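Local coordinates for CELL division control protein 6 (Pyrobaculum aerophilum, PDB 1FNN) that binds ADP and magnesium in an AAA+ ATPase module and is probably involved in regulating DNA replication, at residues A[25-30]-A[60-64]; A[75-79]-A[93-98]; A[280-284]-A[379-383]. One frame throughout, in Å; residues are numbered along the deposited sequence.

Overall arrangement
From the N terminus, contact 1 comes first: it joins helix 23-38 to helix 57-68, the helix that starts in the P-loop, and so closes a loop containing strand 46-50. Contact 2 follows, with strand 75-80 receiving helix 87-97 after a short connection. Contact 3 comes last, bringing helix 280-285 together with helix 373-387 in the C-terminal winged-helix region. The three loops close one after another, neither nested nor crossed. Contacts 1 and 2 belong to the parallel-sheet ATPase core and touch where R62 reaches F76 and Y78, their centres about 19 Å apart. Contact 3 lies on the opposite side of the chain's centre, its centre about 47 Å from that of contact 1.

Contact 1 of 3, residues A[25-30]-A[60-64]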
loop_
_atom_site.group_PDB
_atom_site.type_symbol
_atom_site.label_atom_id
_atom_site.label_comp_id
_atom_site.label_asym_id
_atom_site.label_seq_id
_atom_site.Cartn_x
_atom_site.Cartn_y
_atom_site.Cartn_z
ATOM N N GLN A 25 14.330 -5.492 -3.180
ATOM C CA GLN A 25 13.719 -6.539 -2.367
ATOM C C GLN A 25 13.586 -7.872 -3.128
ATOM O O GLN A 25 13.762 -8.961 -2.537
ATOM C CB GLN A 25 12.295 -6.122 -1.933
ATOM C CG GLN A 25 12.300 -4.979 -0.895
ATOM C CD GLN A 25 12.509 -3.605 -1.483
ATOM O OE1 GLN A 25 12.679 -3.412 -2.673
ATOM N NE2 GLN A 25 12.507 -2.556 -0.635
ATOM N N LEU A 26 13.328 -7.772 -4.412
ATOM C CA LEU A 26 13.182 -8.975 -5.235
ATOM C C LEU A 26 14.540 -9.671 -5.433
ATOM O O LEU A 26 14.708 -10.880 -5.235
ATOM C CB LEU A 26 12.588 -8.609 -6.574
ATOM C CG LEU A 26 12.311 -9.838 -7.483
ATOM C CD1 LEU A 26 11.206 -10.678 -6.850
ATOM C CD2 LEU A 26 11.939 -9.402 -8.891
ATOM N N GLN A 27 15.565 -8.829 -5.626
ATOM C CA GLN A 27 16.935 -9.307 -5.671
ATOM C C GLN A 27 17.338 -10.011 -4.378
ATOM O O GLN A 27 18.013 -11.064 -4.471
ATOM C CB GLN A 27 17.949 -8.222 -6.041
ATOM C CG GLN A 27 19.383 -8.773 -5.965
ATOM C CD GLN A 27 20.450 -7.701 -6.050
ATOM O OE1 GLN A 27 20.926 -7.210 -5.016
ATOM N NE2 GLN A 27 20.817 -7.349 -7.277
ATOM N N GLN A 28 17.033 -9.439 -3.219
ATOM C CA GLN A 28 17.326 -9.995 -1.927
ATOM C C GLN A 28 16.670 -11.364 -1.745
ATOM O O GLN A 28 17.152 -12.258 -1.038
ATOM C CB GLN A 28 16.888 -9.059 -0.764
ATOM C CG GLN A 28 17.887 -7.905 -0.540
ATOM C CD GLN A 28 17.297 -6.817 0.367
ATOM O OE1 GLN A 28 17.190 -6.922 1.584
ATOM N NE2 GLN A 28 16.874 -5.694 -0.212
ATOM N N LEU A 29 15.401 -11.435 -2.154
ATOM C CA LEU A 29 14.636 -12.657 -2.118
ATOM C C LEU A 29 15.306 -13.674 -3.041
ATOM O O LEU A 29 15.369 -14.862 -2.709
ATOM C CB LEU A 29 13.199 -12.437 -2.585
ATOM C CG LEU A 29 12.117 -12.218 -1.521
ATOM C CD1 LEU A 29 10.748 -12.115 -2.207
ATOM C CD2 LEU A 29 12.083 -13.319 -0.472
ATOM N N ASP A 30 15.679 -13.233 -4.230
ATOM C CA ASP A 30 16.360 -14.133 -5.164
ATOM C C ASP A 30 17.628 -14.735 -4.562
ATOM O O ASP A 30 17.953 -15.939 -4.583
ATOM C CB ASP A 30 16.666 -13.370 -6.451
ATOM C CG ASP A 30 17.182 -14.376 -7.489
ATOM O OD1 ASP A 30 16.434 -15.147 -8.092
ATOM O OD2 ASP A 30 18.399 -14.431 -7.728
ATOM N N THR A 60 5.616 -8.764 -4.231
ATOM C CA THR A 60 7.039 -9.060 -4.472
ATOM C C THR A 60 7.333 -10.568 -4.388
ATOM O O THR A 60 7.991 -11.179 -5.241
ATOM C CB THR A 60 7.917 -8.242 -3.512
ATOM O OG1 THR A 60 7.819 -6.852 -3.957
ATOM C CG2 THR A 60 9.372 -8.702 -3.597
ATOM N N LEU A 61 6.784 -11.190 -3.369
ATOM C CA LEU A 61 6.873 -12.642 -3.192
ATOM C C LEU A 61 6.184 -13.417 -4.322
ATOM O O LEU A 61 6.679 -14.410 -4.849
ATOM C CB LEU A 61 6.103 -12.938 -1.921
ATOM C CG LEU A 61 6.818 -13.198 -0.624
ATOM C CD1 LEU A 61 5.718 -13.282 0.437
ATOM C CD2 LEU A 61 7.696 -14.430 -0.773
ATOM N N ARG A 62 5.017 -12.940 -4.796
ATOM C CA ARG A 62 4.323 -13.588 -5.888
ATOM C C ARG A 62 5.147 -13.490 -7.161
ATOM O O ARG A 62 5.177 -14.416 -7.987
ATOM C CB ARG A 62 2.885 -13.045 -6.106
ATOM C CG ARG A 62 2.029 -13.517 -4.898
ATOM C CD ARG A 62 0.580 -13.543 -5.325
ATOM N NE ARG A 62 -0.348 -14.089 -4.390
ATOM C CZ ARG A 62 -0.657 -15.290 -3.948
ATOM N NH1 ARG A 62 -0.079 -16.422 -4.339
ATOM N NH2 ARG A 62 -1.625 -15.396 -3.035
ATOM N N LYS A 63 5.824 -12.360 -7.352
ATOM C CA LYS A 63 6.648 -12.165 -8.524
ATOM C C LYS A 63 7.861 -13.109 -8.477
ATOM O O LYS A 63 8.267 -13.653 -9.527
ATOM C CB LYS A 63 7.133 -10.733 -8.643
ATOM C CG LYS A 63 8.207 -10.524 -9.696
ATOM C CD LYS A 63 7.642 -10.626 -11.108
ATOM C CE LYS A 63 6.427 -9.801 -11.417
ATOM N NZ LYS A 63 5.970 -9.927 -12.855
ATOM N N LEU A 64 8.433 -13.222 -7.281
ATOM C CA LEU A 64 9.543 -14.195 -7.162
ATOM C C LEU A 64 9.066 -15.585 -7.622
ATOM O O LEU A 64 9.776 -16.271 -8.365
ATOM C CB LEU A 64 10.017 -14.246 -5.723
ATOM C CG LEU A 64 11.303 -14.959 -5.285
ATOM C CD1 LEU A 64 11.056 -16.423 -4.997
ATOM C CD2 LEU A 64 12.456 -14.750 -6.249
#
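With CG anti to the backbone N in both L26 (chi1 -176°) and L64 (chi1 -169°), the two leucines send their branches into the interface between helix 23-38 and helix 57-68. T60 is turned so that CG2, not OG1, faces the first helix; the hydroxyl is hydrogen-bonded to the carbonyl O of G56, in the P-loop just ahead of its helix. L26 CD1 rests on the turn of backbone from T60 to L64, 3.6 Å from T60 O and 3.9 Å from L64 CB. Its other methyl, CD2, meets the aliphatic start of K63, at 4.0 Å from CG, while the chain of K63 bends off to a salt bridge with E66. One turn on, L29 CD1 enters between T60 CG2 (3.9 Å) and L61 CD2 (4.1 Å), and L29 CB backs onto L64 CG at 4.2 Å. L64 thus lies between L26 and L29 and sends CD2 on to the backbone of D30. The interface is apolar and largely buried. The helix segments run 51° apart, with their axes 9.8 Å apart at closest approach. This pair packs against the parallel sheet of the P-loop ATPase core: L29 rests on L49 and I188, L61 on L49, F128 and V130, and Q25 reaches the edge strand 187-189 by a hydrogen bond to R189.

Contact 2 of 3, residues A[75-79]-A[93-98]; sequences RFVYI and EIARSL
V77 is the centre of the contact, its two methyls both meeting S97 OG, with CG2 going on to L98 and CG1 to I94. CG2 lies 3.5 Å from S97 OG and 3.7 Å from L98 CD1, whereas CG1, placed anti to the backbone N (chi1 177°), touches I94 CG1 at 4.0 Å. Were V77 shortened to an alanine, S97, I94 and L98 would probably lose the methyls they pack on, opening a gap between helix and strand. L98 CD1 also reaches the aliphatic base of R75, 3.9 Å from CB. Toward the other end of the strand, I79 CD1 fits against E93 CG (3.6 Å) and I94 CG1, its chain running past that of E93 in the opposite direction.

Farther out, E93 bends at chi2 so that its carboxylate turns to a water, which donates to E93 OE2 at 2.8 Å and to Y78 O at 2.7 Å. R96 NH1 forms a salt bridge with E93 OE2, but the oxygen stands well out of the guanidinium plane and no N-H points at it, so the pairing rests on charge alone. Behind the helix, I94 and L98 rest on L116 of helix 109-122, while strand 75-80 bonds through its backbone to strand 127-132. The two helices form the crossover between these neighbouring parallel strands, a beta-alpha-beta unit of the AAA+ core. F76 and Y78 point to the opposite face of the sheet, where helix 57-68 packs.

The chemistry is divided: branched apolar groups join helix to sheet, and at one border a water bridges carboxylate and strand carbonyl, two acceptors that could not bond to each other directly.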
loop_
_atom_site.group_PDB
_atom_site.type_symbol
_atom_site.label_atom_id
_atom_site.label_comp_id
_atom_site.label_asym_id
_atom_site.label_seq_id
_atom_site.Cartn_x
_atom_site.Cartn_y
_atom_site.Cartn_z
ATOM N N ARG A 75 7.236 -26.983 -4.060
ATOM C CA ARG A 75 5.804 -26.628 -4.119
ATOM C C ARG A 75 5.560 -25.310 -3.366
ATOM O O ARG A 75 6.020 -25.208 -2.222
ATOM C CB ARG A 75 4.990 -27.697 -3.363
ATOM C CG ARG A 75 5.398 -29.108 -3.816
ATOM C CD ARG A 75 4.729 -29.472 -5.120
ATOM N NE ARG A 75 4.759 -30.943 -5.242
ATOM C CZ ARG A 75 3.766 -31.816 -5.094
ATOM N NH1 ARG A 75 2.538 -31.447 -4.796
ATOM N NH2 ARG A 75 4.076 -33.095 -5.264
ATOM N N PHE A 76 4.890 -24.346 -3.970
ATOM C CA PHE A 76 4.650 -23.062 -3.318
ATOM C C PHE A 76 3.365 -23.150 -2.495
ATOM O O PHE A 76 2.334 -23.476 -3.085
ATOM C CB PHE A 76 4.414 -22.029 -4.422
ATOM C CG PHE A 76 4.136 -20.619 -3.984
ATOM C CD1 PHE A 76 4.926 -19.974 -3.054
ATOM C CD2 PHE A 76 3.072 -19.933 -4.530
ATOM C CE1 PHE A 76 4.648 -18.661 -2.677
ATOM C CE2 PHE A 76 2.789 -18.631 -4.161
ATOM C CZ PHE A 76 3.578 -17.981 -3.228
ATOM N N VAL A 77 3.465 -23.107 -1.193
ATOM C CA VAL A 77 2.356 -23.280 -0.277
ATOM C C VAL A 77 2.077 -21.942 0.428
ATOM O O VAL A 77 2.821 -21.500 1.309
ATOM C CB VAL A 77 2.642 -24.422 0.718
ATOM C CG1 VAL A 77 1.466 -24.502 1.696
ATOM C CG2 VAL A 77 2.763 -25.788 -0.012
ATOM N N TYR A 78 1.140 -21.210 -0.152
ATOM C CA TYR A 78 0.883 -19.838 0.335
ATOM C C TYR A 78 -0.168 -19.859 1.428
ATOM O O TYR A 78 -1.320 -20.272 1.219
ATOM C CB TYR A 78 0.508 -18.984 -0.870
ATOM C CG TYR A 78 0.138 -17.569 -0.420
ATOM C CD1 TYR A 78 1.120 -16.601 -0.254
ATOM C CD2 TYR A 78 -1.195 -17.260 -0.165
ATOM C CE1 TYR A 78 0.785 -15.328 0.155
ATOM C CE2 TYR A 78 -1.547 -15.980 0.248
ATOM C CZ TYR A 78 -0.543 -15.026 0.403
ATOM O OH TYR A 78 -0.874 -13.774 0.807
ATOM N N ILE A 79 0.184 -19.344 2.614
ATOM C CA ILE A 79 -0.739 -19.340 3.740
ATOM C C ILE A 79 -1.092 -17.891 4.104
ATOM O O ILE A 79 -0.219 -17.169 4.586
ATOM C CB ILE A 79 -0.240 -20.025 4.999
ATOM C CG1 ILE A 79 0.178 -21.488 4.840
ATOM C CG2 ILE A 79 -1.322 -19.991 6.115
ATOM C CD1 ILE A 79 -0.922 -22.343 4.197
ATOM N N GLU A 93 -4.769 -26.160 5.530
ATOM C CA GLU A 93 -4.517 -25.524 4.240
ATOM C C GLU A 93 -3.219 -26.033 3.619
ATOM O O GLU A 93 -3.211 -26.411 2.441
ATOM C CB GLU A 93 -4.537 -23.997 4.365
ATOM C CG GLU A 93 -4.219 -23.262 3.066
ATOM C CD GLU A 93 -5.211 -23.559 1.953
ATOM O OE1 GLU A 93 -6.243 -24.199 2.278
ATOM O OE2 GLU A 93 -4.957 -23.159 0.783
ATOM N N ILE A 94 -2.198 -26.338 4.426
ATOM C CA ILE A 94 -0.960 -26.922 3.914
ATOM C C ILE A 94 -1.234 -28.301 3.335
ATOM O O ILE A 94 -0.783 -28.698 2.265
ATOM C CB ILE A 94 0.074 -27.079 5.060
ATOM C CG1 ILE A 94 0.606 -25.697 5.431
ATOM C CG2 ILE A 94 1.254 -27.979 4.689
ATOM C CD1 ILE A 94 1.457 -25.635 6.685
ATOM N N ALA A 95 -2.026 -29.079 4.099
ATOM C CA ALA A 95 -2.398 -30.429 3.671
ATOM C C ALA A 95 -3.186 -30.439 2.375
ATOM O O ALA A 95 -3.038 -31.260 1.444
ATOM C CB ALA A 95 -3.233 -31.031 4.816
ATOM N N ARG A 96 -4.126 -29.494 2.275
ATOM C CA ARG A 96 -4.876 -29.353 1.030
ATOM C C ARG A 96 -3.964 -28.949 -0.114
ATOM O O ARG A 96 -4.024 -29.500 -1.223
ATOM C CB ARG A 96 -5.969 -28.313 1.251
ATOM C CG ARG A 96 -6.998 -28.233 0.139
ATOM C CD ARG A 96 -7.841 -26.972 0.259
ATOM N NE ARG A 96 -7.520 -25.965 -0.732
ATOM C CZ ARG A 96 -6.381 -25.405 -1.075
ATOM N NH1 ARG A 96 -5.217 -25.705 -0.509
ATOM N NH2 ARG A 96 -6.339 -24.486 -2.033
ATOM N N SER A 97 -3.047 -28.003 0.164
ATOM C CA SER A 97 -2.177 -27.548 -0.936
ATOM C C SER A 97 -1.225 -28.649 -1.355
ATOM O O SER A 97 -0.897 -28.767 -2.531
ATOM C CB SER A 97 -1.443 -26.259 -0.510
ATOM O OG SER A 97 -0.365 -26.080 -1.452
ATOM N N LEU A 98 -0.816 -29.560 -0.488
ATOM C CA LEU A 98 0.063 -30.689 -0.755
ATOM C C LEU A 98 -0.652 -32.020 -1.024
ATOM O O LEU A 98 -0.020 -33.068 -1.193
ATOM C CB LEU A 98 0.967 -30.868 0.480
ATOM C CG LEU A 98 2.436 -30.444 0.463
ATOM C CD1 LEU A 98 2.813 -29.442 -0.607
ATOM C CD2 LEU A 98 2.946 -29.996 1.829
HETATM O O HOH W 1 -2.586 -22.161 -0.254
#

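Contact 3 of 3, residues A[280-284]-A[379-383]; sequences EEVLI and VITKL
Helices 280-285 and 373-387 run side by side, their segments inclined by 39° with axes 10.6 Å apart, and pair E280 with V379, L283 with I380 and I284 with L383. Both belong to the C-terminal region that holds the winged-helix domain, where the contact joins two helices distant in sequence. L383 carries much of the packing. Its CD1 sits 3.7 Å from L283 CB, and its CD2 lies equally near I284 CG1, the side chains of I284 and L383 crossing at about a right angle. L283 directs its CD1 to I380 CG1 at 4.1 Å and, a little farther, to V379 CG1. L283 and I380 also both rest on L294 of helix 288-304, which adds to the apolar packing.

A charged pair closes the partly exposed border. With CG anti to the backbone N (chi1 -177°) and the chain extended beyond it, E280 lays its carboxylate over V379, OE1 standing 3.5 Å from V379 CG1. K382 bends at chi2 and chi3 to bring its ammonium back to the same carboxylate, in a salt bridge where NZ donates to E280 OE2 at 2.6 Å, on the syn side and 23° out of the carboxylate plane.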
loop_
_atom_site.group_PDB
_atom_site.type_symbol
_atom_site.label_atom_id
_atom_site.label_comp_id
_atom_site.label_asym_id
_atom_site.label_seq_id
_atom_site.Cartn_x
_atom_site.Cartn_y
_atom_site.Cartn_z
ATOM N N GLU A 280 -13.563 19.255 10.095
ATOM C CA GLU A 280 -14.092 20.590 10.382
ATOM C C GLU A 280 -13.361 21.176 11.593
ATOM O O GLU A 280 -13.115 22.380 11.663
ATOM C CB GLU A 280 -15.597 20.617 10.624
ATOM C CG GLU A 280 -16.109 22.039 10.847
ATOM C CD GLU A 280 -17.582 22.211 10.542
ATOM O OE1 GLU A 280 -18.128 21.439 9.722
ATOM O OE2 GLU A 280 -18.198 23.124 11.123
ATOM N N GLU A 281 -12.947 20.318 12.516
ATOM C CA GLU A 281 -12.222 20.708 13.701
ATOM C C GLU A 281 -10.903 21.398 13.347
ATOM O O GLU A 281 -10.555 22.391 13.985
ATOM C CB GLU A 281 -11.906 19.486 14.564
ATOM C CG GLU A 281 -13.102 18.732 15.111
ATOM C CD GLU A 281 -12.688 17.500 15.907
ATOM O OE1 GLU A 281 -11.462 17.266 16.028
ATOM O OE2 GLU A 281 -13.583 16.779 16.403
ATOM N N VAL A 282 -10.190 20.852 12.363
ATOM C CA VAL A 282 -8.915 21.460 11.976
ATOM C C VAL A 282 -9.151 22.750 11.210
ATOM O O VAL A 282 -8.485 23.742 11.558
ATOM C CB VAL A 282 -7.972 20.518 11.214
ATOM C CG1 VAL A 282 -6.722 21.254 10.742
ATOM C CG2 VAL A 282 -7.574 19.351 12.120
ATOM N N LEU A 283 -10.295 22.885 10.538
ATOM C CA LEU A 283 -10.559 24.144 9.861
ATOM C C LEU A 283 -10.852 25.272 10.852
ATOM O O LEU A 283 -10.378 26.404 10.667
ATOM C CB LEU A 283 -11.719 24.009 8.870
ATOM C CG LEU A 283 -11.425 22.981 7.724
ATOM C CD1 LEU A 283 -12.578 22.992 6.748
ATOM C CD2 LEU A 283 -10.140 23.347 7.003
ATOM N N ILE A 284 -11.597 24.966 11.892
ATOM C CA ILE A 284 -12.098 25.990 12.822
ATOM C C ILE A 284 -10.957 26.800 13.435
ATOM O O ILE A 284 -11.023 28.034 13.489
ATOM C CB ILE A 284 -12.967 25.323 13.918
ATOM C CG1 ILE A 284 -14.350 24.987 13.359
ATOM C CG2 ILE A 284 -13.099 26.213 15.150
ATOM C CD1 ILE A 284 -15.221 24.186 14.300
ATOM N N VAL A 379 -18.248 24.626 3.945
ATOM C CA VAL A 379 -17.860 24.606 5.346
ATOM C C VAL A 379 -16.925 25.787 5.687
ATOM O O VAL A 379 -17.138 26.434 6.725
ATOM C CB VAL A 379 -17.154 23.313 5.775
ATOM C CG1 VAL A 379 -16.685 23.406 7.212
ATOM C CG2 VAL A 379 -18.091 22.113 5.612
ATOM N N ILE A 380 -16.030 26.096 4.763
ATOM C CA ILE A 380 -15.072 27.178 5.027
ATOM C C ILE A 380 -15.799 28.520 5.005
ATOM O O ILE A 380 -15.599 29.367 5.892
ATOM C CB ILE A 380 -13.911 27.237 4.026
ATOM C CG1 ILE A 380 -13.288 25.850 3.834
ATOM C CG2 ILE A 380 -12.802 28.149 4.626
ATOM C CD1 ILE A 380 -12.218 25.853 2.745
ATOM N N THR A 381 -16.680 28.692 4.036
ATOM C CA THR A 381 -17.515 29.900 3.947
ATOM C C THR A 381 -18.363 30.111 5.194
ATOM O O THR A 381 -18.454 31.234 5.747
ATOM C CB THR A 381 -18.390 29.792 2.692
ATOM O OG1 THR A 381 -17.534 29.926 1.548
ATOM C CG2 THR A 381 -19.439 30.879 2.548
ATOM N N LYS A 382 -18.980 29.037 5.682
ATOM C CA LYS A 382 -19.731 29.116 6.929
ATOM C C LYS A 382 -18.822 29.679 8.043
ATOM O O LYS A 382 -19.311 30.413 8.914
ATOM C CB LYS A 382 -20.255 27.765 7.369
ATOM C CG LYS A 382 -21.307 27.700 8.436
ATOM C CD LYS A 382 -21.068 26.661 9.507
ATOM C CE LYS A 382 -20.520 25.327 9.063
ATOM N NZ LYS A 382 -20.273 24.383 10.184
ATOM N N LEU A 383 -17.660 29.046 8.264
ATOM C CA LEU A 383 -16.750 29.448 9.316
ATOM C C LEU A 383 -16.266 30.890 9.166
ATOM O O LEU A 383 -16.147 31.565 10.180
ATOM C CB LEU A 383 -15.549 28.504 9.430
ATOM C CG LEU A 383 -15.947 27.031 9.680
ATOM C CD1 LEU A 383 -14.703 26.136 9.528
ATOM C CD2 LEU A 383 -16.566 26.820 11.046
#